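Side-chain contacts in HNH endonuclease (Geobacter metallireducens, PDB 4H9D), which acts as a manganese-dependent nicking endonuclease of the HNH family, probably cutting one strand of DNA, and carries a bound zinc ion: residues K17-E22 and K63-N68; T51-V56 and N78-L83. All coordinates share one frame; numbering follows the deposited sequence.

Interaction 1: K17-E22 and K63-N68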
ATOM      1  N   LYS A  17       1.029  22.787  -3.143  1.00 46.70           N
ATOM      2  CA  LYS A  17       1.493  22.407  -1.810  1.00 48.42           C
ATOM      3  C   LYS A  17       1.954  23.619  -1.008  1.00 53.06           C
ATOM      4  O   LYS A  17       2.028  23.559   0.218  1.00 53.98           O
ATOM      5  CB  LYS A  17       2.630  21.386  -1.905  1.00 45.05           C
ATOM      6  CG  LYS A  17       2.166  19.960  -2.171  1.00 52.52           C
ATOM      7  CD  LYS A  17       3.326  18.984  -2.033  1.00 60.33           C
ATOM      8  CE  LYS A  17       2.879  17.546  -2.214  1.00 59.87           C
ATOM      9  NZ  LYS A  17       4.040  16.611  -2.287  1.00 64.66           N
ATOM     10  N   GLU A  18       2.266  24.709  -1.705  1.00 49.78           N
ATOM     11  CA  GLU A  18       2.691  25.934  -1.057  1.00 53.37           C
ATOM     12  C   GLU A  18       1.465  26.741  -0.685  1.00 51.11           C
ATOM     13  O   GLU A  18       1.360  27.233   0.435  1.00 52.14           O
ATOM     14  CB  GLU A  18       3.581  26.758  -1.975  1.00 79.28           C
ATOM     15  CG  GLU A  18       5.054  26.414  -1.899  1.00 88.87           C
ATOM     16  CD  GLU A  18       5.888  27.284  -2.823  1.00100.65           C
ATOM     17  OE1 GLU A  18       5.820  28.532  -2.699  1.00104.55           O
ATOM     18  OE2 GLU A  18       6.608  26.717  -3.676  1.00103.78           O
ATOM     19  N   LYS A  19       0.537  26.894  -1.619  1.00 51.58           N
ATOM     20  CA  LYS A  19      -0.686  27.624  -1.329  1.00 49.59           C
ATOM     21  C   LYS A  19      -1.401  26.917  -0.173  1.00 49.52           C
ATOM     22  O   LYS A  19      -2.077  27.553   0.630  1.00 47.56           O
ATOM     23  CB  LYS A  19      -1.581  27.658  -2.566  1.00 51.46           C
ATOM     24  CG  LYS A  19      -0.982  28.441  -3.728  1.00 56.86           C
ATOM     25  CD  LYS A  19      -1.715  28.119  -5.006  1.00 60.50           C
ATOM     26  CE  LYS A  19      -3.206  28.331  -4.830  1.00 62.42           C
ATOM     27  NZ  LYS A  19      -3.993  27.365  -5.646  1.00 66.77           N
ATOM     28  N   ALA A  20      -1.244  25.597  -0.084  1.00 47.89           N
ATOM     29  CA  ALA A  20      -1.876  24.841   0.991  1.00 44.50           C
ATOM     30  C   ALA A  20      -1.249  25.254   2.325  1.00 47.72           C
ATOM     31  O   ALA A  20      -1.955  25.585   3.286  1.00 42.52           O
ATOM     32  CB  ALA A  20      -1.692  23.353   0.767  1.00 27.66           C
ATOM     33  N   ARG A  21       0.081  25.236   2.373  1.00 38.07           N
ATOM     34  CA  ARG A  21       0.818  25.613   3.573  1.00 45.20           C
ATOM     35  C   ARG A  21       0.417  27.006   4.041  1.00 45.90           C
ATOM     36  O   ARG A  21       0.417  27.304   5.230  1.00 44.64           O
ATOM     37  CB  ARG A  21       2.313  25.586   3.290  1.00 61.01           C
ATOM     38  CG  ARG A  21       2.920  24.198   3.261  1.00 71.43           C
ATOM     39  CD  ARG A  21       4.287  24.242   2.584  1.00 78.69           C
ATOM     40  NE  ARG A  21       4.978  25.511   2.827  1.00 83.96           N
ATOM     41  CZ  ARG A  21       5.999  25.965   2.100  1.00 84.38           C
ATOM     42  NH1 ARG A  21       6.462  25.252   1.074  1.00 79.04           N
ATOM     43  NH2 ARG A  21       6.540  27.148   2.380  1.00 88.90           N
ATOM     44  N   GLU A  22       0.077  27.863   3.093  1.00 49.73           N
ATOM     45  CA  GLU A  22      -0.323  29.223   3.414  1.00 50.92           C
ATOM     46  C   GLU A  22      -1.766  29.216   3.864  1.00 46.75           C
ATOM     47  O   GLU A  22      -2.149  29.956   4.758  1.00 45.40           O
ATOM     48  CB  GLU A  22      -0.195  30.109   2.175  1.00 55.97           C
ATOM     49  CG  GLU A  22      -0.279  31.595   2.435  1.00 53.59           C
ATOM     50  CD  GLU A  22       1.022  32.152   2.991  1.00 66.83           C
ATOM     51  OE1 GLU A  22       2.092  31.586   2.671  1.00 73.12           O
ATOM     52  OE2 GLU A  22       0.978  33.161   3.729  1.00 67.89           O
ATOM     53  N   LYS A  63      -7.054  21.739  -6.482  1.00 58.03           N
ATOM     54  CA  LYS A  63      -6.379  22.942  -6.012  1.00 59.69           C
ATOM     55  C   LYS A  63      -6.449  23.117  -4.491  1.00 58.01           C
ATOM     56  O   LYS A  63      -7.269  22.489  -3.818  1.00 58.64           O
ATOM     57  CB  LYS A  63      -6.994  24.169  -6.688  1.00 53.58           C
ATOM     58  CG  LYS A  63      -6.929  24.105  -8.204  1.00 59.16           C
ATOM     59  CD  LYS A  63      -5.489  23.905  -8.655  1.00 66.04           C
ATOM     60  CE  LYS A  63      -5.393  23.569 -10.128  1.00 72.51           C
ATOM     61  NZ  LYS A  63      -5.985  24.643 -10.962  1.00 74.24           N
ATOM     62  N   SER A  64      -5.567  23.958  -3.956  1.00 45.39           N
ATOM     63  CA  SER A  64      -5.572  24.251  -2.534  1.00 46.72           C
ATOM     64  C   SER A  64      -6.401  25.518  -2.377  1.00 44.97           C
ATOM     65  O   SER A  64      -5.878  26.622  -2.462  1.00 46.34           O
ATOM     66  CB  SER A  64      -4.155  24.490  -2.029  1.00 57.04           C
ATOM     67  OG  SER A  64      -3.411  23.283  -2.015  1.00 56.73           O
ATOM     68  N   THR A  65      -7.708  25.356  -2.197  1.00 48.56           N
ATOM     69  CA  THR A  65      -8.600  26.499  -2.036  1.00 49.43           C
ATOM     70  C   THR A  65      -9.666  26.115  -1.020  1.00 51.85           C
ATOM     71  O   THR A  65      -9.908  24.926  -0.799  1.00 53.89           O
ATOM     72  CB  THR A  65      -9.302  26.886  -3.366  1.00 57.10           C
ATOM     73  OG1 THR A  65     -10.257  25.880  -3.717  1.00 62.99           O
ATOM     74  CG2 THR A  65      -8.290  27.019  -4.486  1.00 56.93           C
ATOM     75  N   ARG A  66     -10.300  27.113  -0.403  1.00 54.73           N
ATOM     76  CA  ARG A  66     -11.331  26.861   0.598  1.00 51.96           C
ATOM     77  C   ARG A  66     -12.336  25.824   0.130  1.00 50.06           C
ATOM     78  O   ARG A  66     -12.799  24.987   0.922  1.00 52.99           O
ATOM     79  CB  ARG A  66     -12.063  28.153   0.946  1.00 61.51           C
ATOM     80  CG  ARG A  66     -11.217  29.148   1.711  1.00 65.75           C
ATOM     81  CD  ARG A  66     -12.029  30.363   2.075  1.00 66.03           C
ATOM     82  NE  ARG A  66     -12.322  31.198   0.916  1.00 69.55           N
ATOM     83  CZ  ARG A  66     -12.989  32.345   0.983  1.00 72.14           C
ATOM     84  NH1 ARG A  66     -13.432  32.779   2.155  1.00 73.89           N
ATOM     85  NH2 ARG A  66     -13.202  33.066  -0.112  1.00 73.12           N
ATOM     86  N   GLY A  67     -12.663  25.869  -1.161  1.00 48.80           N
ATOM     87  CA  GLY A  67     -13.621  24.929  -1.719  1.00 51.08           C
ATOM     88  C   GLY A  67     -13.182  23.467  -1.765  1.00 54.56           C
ATOM     89  O   GLY A  67     -13.959  22.564  -1.445  1.00 60.93           O
ATOM     90  N   ASN A  68     -11.936  23.229  -2.150  1.00 44.39           N
ATOM     91  CA  ASN A  68     -11.418  21.874  -2.260  1.00 44.56           C
ATOM     92  C   ASN A  68     -10.695  21.413  -0.982  1.00 45.10           C
ATOM     93  O   ASN A  68     -10.301  20.258  -0.840  1.00 50.86           O
ATOM     94  CB  ASN A  68     -10.492  21.814  -3.485  1.00 31.88           C
ATOM     95  CG  ASN A  68     -10.015  20.425  -3.790  1.00 38.46           C
ATOM     96  OD1 ASN A  68     -10.801  19.471  -3.798  1.00 46.55           O
ATOM     97  ND2 ASN A  68      -8.718  20.294  -4.058  1.00 41.87           N
TER
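Lys19 and Ala20, neighbours on helix 10-24, meet Ser64 in the loop segment 63-68. Lys19 points its CB at the loop, 4.1 Å from Ser64 CB. Its chain then bends at chi3 (53°) and again at chi4. These bends bring NZ beside the loop backbone instead of letting the chain run straight past it. NZ ends 3.8 Å from Ser64 O, which is a loose approach and not a hydrogen bond. Its firmer partner is Glu16, one turn earlier in the same helix, through a salt bridge. The ammonium of Lys63 is 6.3 Å away, NZ to NZ, so Glu16 may also soften the repulsion between the two lysines.

Ala20 follows and packs against the serine side chain. Its methyl CB lies 3.3 Å from Ser64 OG, and Ser64 CB sits against the backbone of Ala20, 3.7 Å from its N. Ser64 directs its CB toward the helix, and its hydroxyl is buried but satisfied. OG hydrogen-bonds Glu16 O and His54 NE2, and so ties the helix to the end of strand 50-54.

The loop is braced from within. Asn68 ND2 donates to Lys63 O over 2.6 Å, with a nearly straight N-H...O angle of 171°. The donor sits in the carbonyl plane on a lone pair, and the oxygen lies in the amide plane of Asn68. This bond closes the loop behind Ser64. Asn68 OD1 takes Val56 N, which fixes both ends of the amide. Helix 10-24 thus lies against the loop joining strands 50-54 and 69-73.

Interaction 2: T51-V56 and N78-L83; sequences TMDHLV and NRKKYL
Asp53 OD2 is hydrogen-bonded to Tyr40 OH and also meets the aliphatic part of Lys80, with CD 3.7 Å away. The two side chains cross obliquely. Asp53 reaches across from strand 50-54 with CG anti to its backbone N (chi1 -174°), and Lys80 comes to meet it from helix 74-82.

The lysine chain is extended through chi1, chi2 and chi3, and turns only at chi4 (55°). That last turn carries the ammonium away from the carboxylate. NZ stays 5.7 Å from Asp53 OD2, and no salt bridge forms. Further along the lysine, CE passes 4.0 Å from Leu55 O, the first backbone oxygen beyond the strand. Tyr40 and Trp88 of helix 85-92 also touch the Lys80 side chain.

The contact joins a strand to a helix, an arrangement consistent with the beta-beta-alpha metal fold of HNH nucleases. The Lys80 side chain is about 6 Å from that of Cys76, a zinc ligand, and about 9 Å from a bound magnesium ion. With methylenes rather than the ammonium against the carboxylate, the attraction is probably long-range and weak.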
ATOM      1  N   THR A  51      -6.556  17.256  10.298  1.00 43.09           N
ATOM      2  CA  THR A  51      -5.563  17.569   9.277  1.00 46.44           C
ATOM      3  C   THR A  51      -6.294  18.174   8.097  1.00 42.39           C
ATOM      4  O   THR A  51      -7.517  18.091   8.001  1.00 46.54           O
ATOM      5  CB  THR A  51      -4.831  16.320   8.778  1.00 66.69           C
ATOM      6  OG1 THR A  51      -4.472  15.501   9.898  1.00 76.43           O
ATOM      7  CG2 THR A  51      -3.561  16.720   8.029  1.00 65.45           C
HETATM    8  N   MSE A  52      -5.553  18.796   7.200  1.00 57.30           N
HETATM    9  CA  MSE A  52      -6.181  19.380   6.038  1.00 55.06           C
HETATM   10  C   MSE A  52      -6.189  18.354   4.928  1.00 53.92           C
HETATM   11  O   MSE A  52      -5.167  17.729   4.645  1.00 60.27           O
HETATM   12  CB  MSE A  52      -5.413  20.596   5.576  1.00 57.86           C
HETATM   13  CG  MSE A  52      -5.960  21.173   4.310  1.00 59.05           C
HETATM   14 SE   MSE A  52      -4.997  22.758   3.850  1.00 81.22          SE
HETATM   15  CE  MSE A  52      -3.339  21.921   3.376  1.00 71.81           C
ATOM     16  N   ASP A  53      -7.346  18.155   4.313  1.00 49.55           N
ATOM     17  CA  ASP A  53      -7.422  17.210   3.214  1.00 48.24           C
ATOM     18  C   ASP A  53      -8.041  17.886   2.011  1.00 47.96           C
ATOM     19  O   ASP A  53      -8.848  18.807   2.147  1.00 50.81           O
ATOM     20  CB  ASP A  53      -8.239  15.978   3.608  1.00 60.65           C
ATOM     21  CG  ASP A  53      -8.215  14.889   2.542  1.00 65.45           C
ATOM     22  OD1 ASP A  53      -7.192  14.750   1.834  1.00 72.78           O
ATOM     23  OD2 ASP A  53      -9.219  14.154   2.425  1.00 68.11           O
ATOM     24  N   HIS A  54      -7.619  17.462   0.826  1.00 40.89           N
ATOM     25  CA  HIS A  54      -8.174  18.007  -0.405  1.00 43.39           C
ATOM     26  C   HIS A  54      -9.173  16.984  -0.908  1.00 46.26           C
ATOM     27  O   HIS A  54      -8.827  15.816  -1.090  1.00 54.96           O
ATOM     28  CB  HIS A  54      -7.100  18.202  -1.457  1.00 36.73           C
ATOM     29  CG  HIS A  54      -6.029  19.165  -1.064  1.00 40.08           C
ATOM     30  ND1 HIS A  54      -5.029  18.842  -0.173  1.00 41.74           N
ATOM     31  CD2 HIS A  54      -5.779  20.430  -1.475  1.00 37.04           C
ATOM     32  CE1 HIS A  54      -4.204  19.868  -0.056  1.00 39.54           C
ATOM     33  NE2 HIS A  54      -4.637  20.842  -0.836  1.00 38.41           N
ATOM     34  N   LEU A  55     -10.413  17.414  -1.098  1.00 49.80           N
ATOM     35  CA  LEU A  55     -11.447  16.519  -1.591  1.00 48.16           C
ATOM     36  C   LEU A  55     -10.886  15.894  -2.852  1.00 50.36           C
ATOM     37  O   LEU A  55     -10.817  14.672  -2.985  1.00 54.27           O
ATOM     38  CB  LEU A  55     -12.706  17.313  -1.905  1.00 41.16           C
ATOM     39  CG  LEU A  55     -13.468  17.789  -0.682  1.00 39.00           C
ATOM     40  CD1 LEU A  55     -14.565  18.714  -1.124  1.00 38.51           C
ATOM     41  CD2 LEU A  55     -14.025  16.589   0.062  1.00 37.41           C
ATOM     42  N   VAL A  56     -10.470  16.770  -3.759  1.00 49.18           N
ATOM     43  CA  VAL A  56      -9.850  16.399  -5.018  1.00 54.72           C
ATOM     44  C   VAL A  56      -8.347  16.486  -4.789  1.00 52.34           C
ATOM     45  O   VAL A  56      -7.803  17.579  -4.662  1.00 53.48           O
ATOM     46  CB  VAL A  56     -10.228  17.389  -6.105  1.00 41.98           C
ATOM     47  CG1 VAL A  56      -9.465  17.085  -7.364  1.00 44.03           C
ATOM     48  CG2 VAL A  56     -11.714  17.331  -6.337  1.00 34.14           C
ATOM     49  N   ASN A  78      -6.771   8.857   6.039  1.00 54.65           N
ATOM     50  CA  ASN A  78      -6.035   7.735   5.444  1.00 59.31           C
ATOM     51  C   ASN A  78      -6.957   6.809   4.672  1.00 59.55           C
ATOM     52  O   ASN A  78      -6.727   6.527   3.497  1.00 60.35           O
ATOM     53  CB  ASN A  78      -5.333   6.928   6.528  1.00 62.92           C
ATOM     54  CG  ASN A  78      -4.396   7.774   7.352  1.00 68.19           C
ATOM     55  OD1 ASN A  78      -3.416   8.315   6.835  1.00 65.61           O
ATOM     56  ND2 ASN A  78      -4.694   7.908   8.639  1.00 71.05           N
ATOM     57  N   ARG A  79      -7.994   6.329   5.355  1.00 53.46           N
ATOM     58  CA  ARG A  79      -8.970   5.437   4.760  1.00 52.31           C
ATOM     59  C   ARG A  79      -9.481   5.950   3.427  1.00 50.24           C
ATOM     60  O   ARG A  79      -9.837   5.163   2.556  1.00 50.28           O
ATOM     61  CB  ARG A  79     -10.148   5.241   5.709  1.00 52.44           C
ATOM     62  CG  ARG A  79      -9.920   4.183   6.760  1.00 58.09           C
ATOM     63  CD  ARG A  79     -10.908   4.314   7.908  1.00 63.96           C
ATOM     64  NE  ARG A  79     -10.774   3.228   8.875  1.00 70.62           N
ATOM     65  CZ  ARG A  79     -11.195   1.984   8.658  1.00 78.72           C
ATOM     66  NH1 ARG A  79     -11.781   1.671   7.506  1.00 80.48           N
ATOM     67  NH2 ARG A  79     -11.024   1.047   9.585  1.00 84.43           N
ATOM     68  N   LYS A  80      -9.528   7.263   3.260  1.00 56.07           N
ATOM     69  CA  LYS A  80     -10.013   7.810   2.012  1.00 55.44           C
ATOM     70  C   LYS A  80      -8.948   7.581   0.945  1.00 59.29           C
ATOM     71  O   LYS A  80      -9.232   7.644  -0.250  1.00 60.79           O
ATOM     72  CB  LYS A  80     -10.319   9.308   2.161  1.00 56.64           C
ATOM     73  CG  LYS A  80     -10.983   9.919   0.929  1.00 59.31           C
ATOM     74  CD  LYS A  80     -11.252  11.406   1.072  1.00 63.33           C
ATOM     75  CE  LYS A  80     -11.867  11.977  -0.208  1.00 65.38           C
ATOM     76  NZ  LYS A  80     -13.114  11.242  -0.618  1.00 63.46           N
ATOM     77  N   LYS A  81      -7.724   7.296   1.384  1.00 61.59           N
ATOM     78  CA  LYS A  81      -6.614   7.060   0.463  1.00 62.59           C
ATOM     79  C   LYS A  81      -6.359   5.603   0.094  1.00 64.65           C
ATOM     80  O   LYS A  81      -6.026   5.311  -1.053  1.00 67.65           O
ATOM     81  CB  LYS A  81      -5.316   7.665   1.012  1.00 67.21           C
ATOM     82  CG  LYS A  81      -5.018   9.072   0.482  1.00 68.27           C
ATOM     83  CD  LYS A  81      -3.650   9.603   0.931  1.00 72.41           C
ATOM     84  CE  LYS A  81      -3.597   9.898   2.432  1.00 75.43           C
ATOM     85  NZ  LYS A  81      -3.887   8.695   3.270  1.00 77.65           N
ATOM     86  N   TYR A  82      -6.506   4.685   1.042  1.00 50.62           N
ATOM     87  CA  TYR A  82      -6.260   3.283   0.733  1.00 47.84           C
ATOM     88  C   TYR A  82      -7.497   2.403   0.539  1.00 49.76           C
ATOM     89  O   TYR A  82      -7.367   1.202   0.324  1.00 52.23           O
ATOM     90  CB  TYR A  82      -5.337   2.663   1.788  1.00 50.42           C
ATOM     91  CG  TYR A  82      -5.963   2.386   3.138  1.00 53.50           C
ATOM     92  CD1 TYR A  82      -6.920   1.374   3.300  1.00 54.22           C
ATOM     93  CD2 TYR A  82      -5.567   3.108   4.267  1.00 53.32           C
ATOM     94  CE1 TYR A  82      -7.465   1.087   4.559  1.00 54.56           C
ATOM     95  CE2 TYR A  82      -6.100   2.833   5.535  1.00 53.31           C
ATOM     96  CZ  TYR A  82      -7.047   1.825   5.676  1.00 56.17           C
ATOM     97  OH  TYR A  82      -7.578   1.565   6.921  1.00 56.02           O
ATOM     98  N   LEU A  83      -8.694   2.974   0.629  1.00 50.27           N
ATOM     99  CA  LEU A  83      -9.904   2.183   0.416  1.00 50.07           C
ATOM    100  C   LEU A  83     -10.400   2.548  -0.976  1.00 52.95           C
ATOM    101  O   LEU A  83     -10.328   3.715  -1.357  1.00 55.52           O
ATOM    102  CB  LEU A  83     -10.988   2.535   1.436  1.00 42.89           C
ATOM    103  CG  LEU A  83     -10.911   2.156   2.919  1.00 43.58           C
ATOM    104  CD1 LEU A  83     -12.260   2.459   3.565  1.00 40.75           C
ATOM    105  CD2 LEU A  83     -10.596   0.694   3.090  1.00 42.16           C
TER

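In the fold
The two contacts interleave along the chain, in the order 17-22, 51-56, 63-68, 78-83. Their centres are 14 Å apart. They join through the first strand of the antiparallel pair 50-54 and 69-73: interaction 1 has helix 10-24 and the connecting loop, and interaction 2 has helix 74-82. Direct bridges run between them. Asn68 O probably hydrogen-bonds Leu55 N (2.9 Å), and Ala20 CB packs on CE of Met52, a selenomethionine (3.4 Å). The strand therefore lies between an N-terminal helix and the helix that carries a zinc ligand. His54 and Asn68 are consistent with the first His and the Asn of the HNH motif. Interaction 2 is the one nearer the metals.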